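Local structure of cycloserine biosynthesis protein DcsG (Streptomyces lavendulae, 6JIL) at residues R78-M83 against Q291-R296; H101-I106 against A233-A238. The protein catalyses the ATP-dependent, magnesium-requiring cyclisation of O-ureido-D-serine to the antibiotic D-cycloserine, as a monomeric ATP-grasp ligase. All coordinates share one frame; numbering follows the deposited sequence.

Interaction 1. Residues R78-M83 against Q291-R296; sequences RLITPM and QALAER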
ATOM      1  N   ARG A  78       4.853  20.934  -7.235  1.00 20.34           N
ATOM      2  CA  ARG A  78       5.109  19.633  -7.843  1.00 20.01           C
ATOM      3  C   ARG A  78       4.978  18.432  -6.901  1.00 19.45           C
ATOM      4  O   ARG A  78       5.538  18.418  -5.801  1.00 19.51           O
ATOM      5  CB  ARG A  78       6.510  19.625  -8.462  1.00 18.91           C
ATOM      6  CG  ARG A  78       6.909  18.279  -9.034  1.00 21.26           C
ATOM      7  CD  ARG A  78       8.413  18.168  -9.263  1.00 22.80           C
ATOM      8  NE  ARG A  78       8.785  16.810  -9.663  1.00 24.15           N
ATOM      9  CZ  ARG A  78      10.037  16.395  -9.840  1.00 23.92           C
ATOM     10  NH1 ARG A  78      11.045  17.237  -9.653  1.00 23.01           N
ATOM     11  NH2 ARG A  78      10.279  15.140 -10.203  1.00 20.72           N
ATOM     12  N   LEU A  79       4.247  17.415  -7.339  1.00 19.81           N
ATOM     13  CA  LEU A  79       4.092  16.201  -6.541  1.00 19.95           C
ATOM     14  C   LEU A  79       5.081  15.157  -7.064  1.00 20.73           C
ATOM     15  O   LEU A  79       5.103  14.871  -8.261  1.00 20.00           O
ATOM     16  CB  LEU A  79       2.672  15.648  -6.663  1.00 17.72           C
ATOM     17  CG  LEU A  79       1.516  16.546  -6.234  1.00 17.77           C
ATOM     18  CD1 LEU A  79       0.218  15.847  -6.567  1.00 15.65           C
ATOM     19  CD2 LEU A  79       1.599  16.841  -4.736  1.00 19.34           C
ATOM     20  N   ILE A  80       5.908  14.602  -6.182  1.00 20.36           N
ATOM     21  CA  ILE A  80       6.866  13.582  -6.606  1.00 22.96           C
ATOM     22  C   ILE A  80       6.082  12.433  -7.244  1.00 21.65           C
ATOM     23  O   ILE A  80       6.496  11.874  -8.258  1.00 20.72           O
ATOM     24  CB  ILE A  80       7.710  13.054  -5.422  1.00 24.03           C
ATOM     25  CG1 ILE A  80       8.560  14.192  -4.846  1.00 25.17           C
ATOM     26  CG2 ILE A  80       8.608  11.928  -5.887  1.00 24.67           C
ATOM     27  CD1 ILE A  80       9.430  14.892  -5.881  1.00 23.64           C
ATOM     28  N   THR A  81       4.953  12.086  -6.636  1.00 20.78           N
ATOM     29  CA  THR A  81       4.080  11.051  -7.179  1.00 20.33           C
ATOM     30  C   THR A  81       2.914  11.830  -7.781  1.00 20.22           C
ATOM     31  O   THR A  81       2.022  12.267  -7.055  1.00 18.99           O
ATOM     32  CB  THR A  81       3.541  10.098  -6.084  1.00 19.67           C
ATOM     33  OG1 THR A  81       2.885  10.857  -5.059  1.00 19.94           O
ATOM     34  CG2 THR A  81       4.676   9.289  -5.476  1.00 19.95           C
ATOM     35  N   PRO A  82       2.926  12.040  -9.113  1.00 21.14           N
ATOM     36  CA  PRO A  82       1.863  12.778  -9.808  1.00 20.78           C
ATOM     37  C   PRO A  82       0.491  12.148  -9.618  1.00 20.39           C
ATOM     38  O   PRO A  82       0.387  10.954  -9.348  1.00 18.05           O
ATOM     39  CB  PRO A  82       2.327  12.765 -11.265  1.00 20.93           C
ATOM     40  CG  PRO A  82       3.131  11.500 -11.350  1.00 22.21           C
ATOM     41  CD  PRO A  82       3.920  11.533 -10.075  1.00 20.30           C
HETATM   42  N   MSE A  83      -0.553  12.958  -9.776  1.00 21.01           N
HETATM   43  CA  MSE A  83      -1.927  12.504  -9.580  1.00 22.57           C
HETATM   44  C   MSE A  83      -2.314  11.162 -10.186  1.00 21.67           C
HETATM   45  O   MSE A  83      -2.902  10.326  -9.499  1.00 22.84           O
HETATM   46  CB  MSE A  83      -2.901  13.594 -10.027  1.00 25.22           C
HETATM   47  CG  MSE A  83      -2.867  14.803  -9.114  1.00 30.51           C
HETATM   48 SE   MSE A  83      -3.437  14.374  -7.303  1.00 36.60          SE
HETATM   49  CE  MSE A  83      -1.821  13.619  -6.601  1.00 38.28           C
ATOM     50  N   GLN A 291      18.624   9.999  -1.490  1.00 12.66           N
ATOM     51  CA  GLN A 291      19.378  10.182  -2.723  1.00 15.94           C
ATOM     52  C   GLN A 291      18.457  10.163  -3.936  1.00 15.32           C
ATOM     53  O   GLN A 291      18.587  11.000  -4.828  1.00 15.96           O
ATOM     54  CB  GLN A 291      20.465   9.111  -2.861  1.00 13.88           C
ATOM     55  CG  GLN A 291      21.652   9.343  -1.931  1.00 16.67           C
ATOM     56  CD  GLN A 291      22.727   8.283  -2.067  1.00 15.64           C
ATOM     57  OE1 GLN A 291      22.494   7.109  -1.788  1.00 18.55           O
ATOM     58  NE2 GLN A 291      23.909   8.692  -2.499  1.00 16.01           N
ATOM     59  N   ALA A 292      17.530   9.209  -3.962  1.00 15.69           N
ATOM     60  CA  ALA A 292      16.571   9.109  -5.053  1.00 15.24           C
ATOM     61  C   ALA A 292      15.783  10.418  -5.123  1.00 17.10           C
ATOM     62  O   ALA A 292      15.519  10.940  -6.209  1.00 16.54           O
ATOM     63  CB  ALA A 292      15.624   7.940  -4.816  1.00 14.18           C
ATOM     64  N   LEU A 293      15.408  10.948  -3.960  1.00 18.67           N
ATOM     65  CA  LEU A 293      14.672  12.206  -3.916  1.00 20.03           C
ATOM     66  C   LEU A 293      15.557  13.355  -4.384  1.00 20.83           C
ATOM     67  O   LEU A 293      15.082  14.277  -5.042  1.00 20.95           O
ATOM     68  CB  LEU A 293      14.156  12.492  -2.500  1.00 20.26           C
ATOM     69  CG  LEU A 293      12.972  11.660  -1.996  1.00 20.14           C
ATOM     70  CD1 LEU A 293      12.594  12.094  -0.591  1.00 21.73           C
ATOM     71  CD2 LEU A 293      11.789  11.839  -2.924  1.00 19.48           C
ATOM     72  N   ALA A 294      16.845  13.290  -4.052  1.00 22.69           N
ATOM     73  CA  ALA A 294      17.795  14.333  -4.446  1.00 24.32           C
ATOM     74  C   ALA A 294      17.951  14.388  -5.961  1.00 24.73           C
ATOM     75  O   ALA A 294      18.246  15.440  -6.524  1.00 24.48           O
ATOM     76  CB  ALA A 294      19.153  14.091  -3.795  1.00 24.14           C
ATOM     77  N   GLU A 295      17.756  13.251  -6.617  1.00 25.58           N
ATOM     78  CA  GLU A 295      17.872  13.193  -8.069  1.00 28.03           C
ATOM     79  C   GLU A 295      16.659  13.837  -8.743  1.00 26.79           C
ATOM     80  O   GLU A 295      16.782  14.426  -9.812  1.00 27.50           O
ATOM     81  CB  GLU A 295      18.020  11.742  -8.530  1.00 29.72           C
ATOM     82  CG  GLU A 295      19.270  11.481  -9.347  1.00 35.24           C
ATOM     83  CD  GLU A 295      20.548  11.784  -8.583  1.00 37.99           C
ATOM     84  OE1 GLU A 295      20.733  12.945  -8.171  1.00 42.55           O
ATOM     85  OE2 GLU A 295      21.370  10.870  -8.391  1.00 39.50           O
ATOM     86  N   ARG A 296      15.494  13.732  -8.109  1.00 27.09           N
ATOM     87  CA  ARG A 296      14.258  14.309  -8.646  1.00 27.39           C
ATOM     88  C   ARG A 296      14.248  15.824  -8.535  1.00 27.93           C
ATOM     89  O   ARG A 296      13.589  16.506  -9.316  1.00 27.99           O
ATOM     90  CB  ARG A 296      13.046  13.776  -7.888  1.00 26.20           C
ATOM     91  CG  ARG A 296      12.947  12.285  -7.871  1.00 25.84           C
ATOM     92  CD  ARG A 296      12.094  11.787  -8.996  1.00 26.15           C
ATOM     93  NE  ARG A 296      12.456  10.419  -9.330  1.00 27.99           N
ATOM     94  CZ  ARG A 296      11.606   9.506  -9.777  1.00 27.50           C
ATOM     95  NH1 ARG A 296      10.326   9.818  -9.937  1.00 26.74           N
ATOM     96  NH2 ARG A 296      12.044   8.284 -10.063  1.00 26.23           N
TER
HETATM   97  O   HOH W   1       8.997  12.184  -9.559  1.00 22.88           O

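Interaction 2. Residues H101-I106 against A233-A238; sequences HGVPVI and AAAALA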
ATOM      1  N   HIS A 101      -0.485  -7.688 -16.665  1.00 24.49           N
ATOM      2  CA  HIS A 101       0.906  -7.571 -17.088  1.00 23.61           C
ATOM      3  C   HIS A 101       1.707  -8.824 -16.755  1.00 23.97           C
ATOM      4  O   HIS A 101       2.935  -8.807 -16.782  1.00 26.56           O
ATOM      5  CB  HIS A 101       1.584  -6.366 -16.431  1.00 23.57           C
ATOM      6  CG  HIS A 101       1.258  -5.056 -17.076  1.00 25.36           C
ATOM      7  ND1 HIS A 101      -0.003  -4.502 -17.043  1.00 27.42           N
ATOM      8  CD2 HIS A 101       2.026  -4.200 -17.791  1.00 24.57           C
ATOM      9  CE1 HIS A 101       0.001  -3.361 -17.709  1.00 25.56           C
ATOM     10  NE2 HIS A 101       1.220  -3.156 -18.173  1.00 26.58           N
ATOM     11  N   GLY A 102       1.020  -9.908 -16.423  1.00 21.90           N
ATOM     12  CA  GLY A 102       1.735 -11.132 -16.111  1.00 21.34           C
ATOM     13  C   GLY A 102       2.255 -11.245 -14.691  1.00 21.29           C
ATOM     14  O   GLY A 102       2.866 -12.249 -14.338  1.00 19.02           O
ATOM     15  N   VAL A 103       2.021 -10.221 -13.873  1.00 22.77           N
ATOM     16  CA  VAL A 103       2.462 -10.248 -12.476  1.00 22.91           C
ATOM     17  C   VAL A 103       1.521 -11.132 -11.664  1.00 22.61           C
ATOM     18  O   VAL A 103       0.310 -10.911 -11.649  1.00 24.83           O
ATOM     19  CB  VAL A 103       2.442  -8.843 -11.837  1.00 22.68           C
ATOM     20  CG1 VAL A 103       2.861  -8.934 -10.366  1.00 21.69           C
ATOM     21  CG2 VAL A 103       3.361  -7.909 -12.600  1.00 22.21           C
ATOM     22  N   PRO A 104       2.068 -12.146 -10.976  1.00 20.80           N
ATOM     23  CA  PRO A 104       1.263 -13.058 -10.159  1.00 19.65           C
ATOM     24  C   PRO A 104       0.647 -12.371  -8.944  1.00 17.63           C
ATOM     25  O   PRO A 104       1.354 -11.823  -8.110  1.00 17.28           O
ATOM     26  CB  PRO A 104       2.265 -14.142  -9.763  1.00 20.90           C
ATOM     27  CG  PRO A 104       3.547 -13.381  -9.682  1.00 20.21           C
ATOM     28  CD  PRO A 104       3.494 -12.507 -10.913  1.00 18.97           C
ATOM     29  N   VAL A 105      -0.674 -12.399  -8.850  1.00 17.59           N
ATOM     30  CA  VAL A 105      -1.358 -11.773  -7.730  1.00 18.91           C
ATOM     31  C   VAL A 105      -2.348 -12.730  -7.084  1.00 18.24           C
ATOM     32  O   VAL A 105      -2.705 -13.754  -7.656  1.00 20.00           O
ATOM     33  CB  VAL A 105      -2.132 -10.509  -8.173  1.00 18.19           C
ATOM     34  CG1 VAL A 105      -1.204  -9.552  -8.872  1.00 20.54           C
ATOM     35  CG2 VAL A 105      -3.272 -10.891  -9.090  1.00 21.66           C
ATOM     36  N   ILE A 106      -2.787 -12.387  -5.882  1.00 18.58           N
ATOM     37  CA  ILE A 106      -3.754 -13.200  -5.172  1.00 16.94           C
ATOM     38  C   ILE A 106      -5.053 -13.110  -5.954  1.00 17.49           C
ATOM     39  O   ILE A 106      -5.470 -12.014  -6.332  1.00 18.92           O
ATOM     40  CB  ILE A 106      -4.007 -12.661  -3.742  1.00 16.81           C
ATOM     41  CG1 ILE A 106      -2.769 -12.894  -2.865  1.00 16.07           C
ATOM     42  CG2 ILE A 106      -5.244 -13.327  -3.144  1.00 14.53           C
ATOM     43  CD1 ILE A 106      -2.915 -12.376  -1.434  1.00 15.42           C
ATOM     44  N   ALA A 233       8.546  -8.748  -7.275  1.00 15.28           N
ATOM     45  CA  ALA A 233       8.388  -7.366  -6.845  1.00 14.69           C
ATOM     46  C   ALA A 233       8.776  -6.393  -7.952  1.00 14.81           C
ATOM     47  O   ALA A 233       8.070  -5.422  -8.205  1.00 15.12           O
ATOM     48  CB  ALA A 233       9.243  -7.105  -5.607  1.00 13.79           C
ATOM     49  N   ALA A 234       9.912  -6.653  -8.596  1.00 15.83           N
ATOM     50  CA  ALA A 234      10.408  -5.798  -9.675  1.00 15.25           C
ATOM     51  C   ALA A 234       9.494  -5.819 -10.889  1.00 16.22           C
ATOM     52  O   ALA A 234       9.442  -4.844 -11.641  1.00 18.64           O
ATOM     53  CB  ALA A 234      11.817  -6.223 -10.085  1.00 14.28           C
ATOM     54  N   ALA A 235       8.790  -6.930 -11.094  1.00 16.12           N
ATOM     55  CA  ALA A 235       7.865  -7.035 -12.226  1.00 16.25           C
ATOM     56  C   ALA A 235       6.647  -6.177 -11.931  1.00 15.71           C
ATOM     57  O   ALA A 235       6.136  -5.489 -12.812  1.00 15.77           O
ATOM     58  CB  ALA A 235       7.439  -8.478 -12.440  1.00 15.36           C
ATOM     59  N   ALA A 236       6.192  -6.227 -10.680  1.00 14.61           N
ATOM     60  CA  ALA A 236       5.044  -5.449 -10.257  1.00 16.33           C
ATOM     61  C   ALA A 236       5.324  -3.960 -10.460  1.00 18.42           C
ATOM     62  O   ALA A 236       4.458  -3.214 -10.915  1.00 20.50           O
ATOM     63  CB  ALA A 236       4.737  -5.733  -8.794  1.00 14.55           C
ATOM     64  N   LEU A 237       6.539  -3.532 -10.123  1.00 19.54           N
ATOM     65  CA  LEU A 237       6.931  -2.133 -10.272  1.00 20.33           C
ATOM     66  C   LEU A 237       7.023  -1.748 -11.746  1.00 21.54           C
ATOM     67  O   LEU A 237       6.556  -0.679 -12.149  1.00 21.20           O
ATOM     68  CB  LEU A 237       8.278  -1.882  -9.578  1.00 18.88           C
ATOM     69  CG  LEU A 237       8.268  -1.924  -8.043  1.00 20.81           C
ATOM     70  CD1 LEU A 237       9.679  -1.877  -7.488  1.00 17.63           C
ATOM     71  CD2 LEU A 237       7.458  -0.746  -7.517  1.00 21.86           C
ATOM     72  N   ALA A 238       7.622  -2.618 -12.553  1.00 21.09           N
ATOM     73  CA  ALA A 238       7.754  -2.335 -13.974  1.00 21.39           C
ATOM     74  C   ALA A 238       6.364  -2.260 -14.612  1.00 21.36           C
ATOM     75  O   ALA A 238       6.116  -1.427 -15.480  1.00 22.29           O
ATOM     76  CB  ALA A 238       8.602  -3.408 -14.649  1.00 19.57           C
TER

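Interaction 1. Residues R78-M83 against Q291-R296
R78 reaches across to the last turn of helix 285-296 and makes one direct hydrogen bond there. Its NH1 donates to the backbone O of R296 at 2.7 Å, with an N-H...O angle of 156°. The oxygen lies at the guanidinium edge, close to its plane. The donor stands above the carbonyl plane, 41° out of it. CG of R78 is anti to the backbone N (chi1 176°), and the chain stays extended to NE, which carries the guanidinium to the helix end. An acceptor at the C-terminal end of a helix probably suits a positive group.

A water adds a second polar link. It donates to the backbone O of I80 at 2.8 Å and accepts from NH1 of R296 at 2.7 Å, at the edge of that guanidinium. R78 NH2 also reaches this water, but weakly. The R78 and R296 side chains cross at about a right angle, yet their guanidinium planes are nearly parallel; R78 NH2 lies 3.9 Å from CB of R296. The far end of R296 has its own partners: NH2 forms a salt bridge with D193 and a hydrogen bond to the backbone O of P249.

The apolar part centres on I80. Its CG2 meets CD2 of L293 at 4.3 Å, and its CD1 meets CB of R296 at the same distance. CD1 also sits over the centre of the R78 guanidinium, 4.2 Å above the plane. I80 thus supports one face of R78 while touching the helix.

The arrangement joins an edge of the four-stranded parallel sheet, where strand 78-79 lies beside strand 50-55, to the C-terminal helix. It is structural packing between parts of the ATP-grasp fold, away from the annotated sites.

Interaction 2. Residues H101-I106 against A233-A238
V103 meets the helix at A235 and A236, and its side chain carries the contact. The valine CB is directed toward the helix and divides into two methyl groups, each with its own neighbours.

CG1 is anti to the backbone N (chi1 178°). It approaches the A236 methyl, with V103 CG1 and A236 CB 4.0 Å apart. The same methyl lies 4.1 Å from CA of A236.

CG2 is anti to the carbonyl carbon of V103. It rests against the helix backbone: V103 CG2 is 3.7 Å from O of A235 and 3.8 Å from CA of A236. It also touches the A235 methyl, with V103 CG2 and A235 CB 4.1 Å apart. These are van der Waals contacts. The alanine side chains are small, which probably lets V103 approach the main chain, and the CA atoms of V103 and A236 are 5.9 Å apart.

The backbone before V103 turns out of helix 94-100. G102, with positive phi (83°), is the C-prime residue of a Schellman motif. Its N bonds to O of A99, while N of V103 bonds to O of L98. V103 therefore follows directly on this helix end.

The loop then runs along outermost strand 265-271, where P104 and I106 bond to V267 through the backbone, and rests against helix 227-244. I106 touches ADP. V103 packs on V267 as well as on A239 of the helix. That helix packs on the same five-stranded antiparallel sheet, A236 on M270, and A233 and L237 on F191 of strand 186-192.

How the interactions relate
The centres of interactions 1 and 2 are about 23 Å apart. Their nearest atoms are about 10 Å apart, and the two do not touch. Along the chain the order is 78-83, 101-106, 233-238 and 291-296. They share no helix or strand. Both join distant parts of the chain. Interaction 1 ties the edge of the parallel sheet to helix 285-296; it is centred about 18 Å from the chain centre, away from the annotated sites. Interaction 2 ties the loop after helix 94-100 to helix 227-244, about 14 Å from the chain centre. The A236 side chain is about 14 Å from ADP, but the loop goes on to I106, which touches the nucleotide.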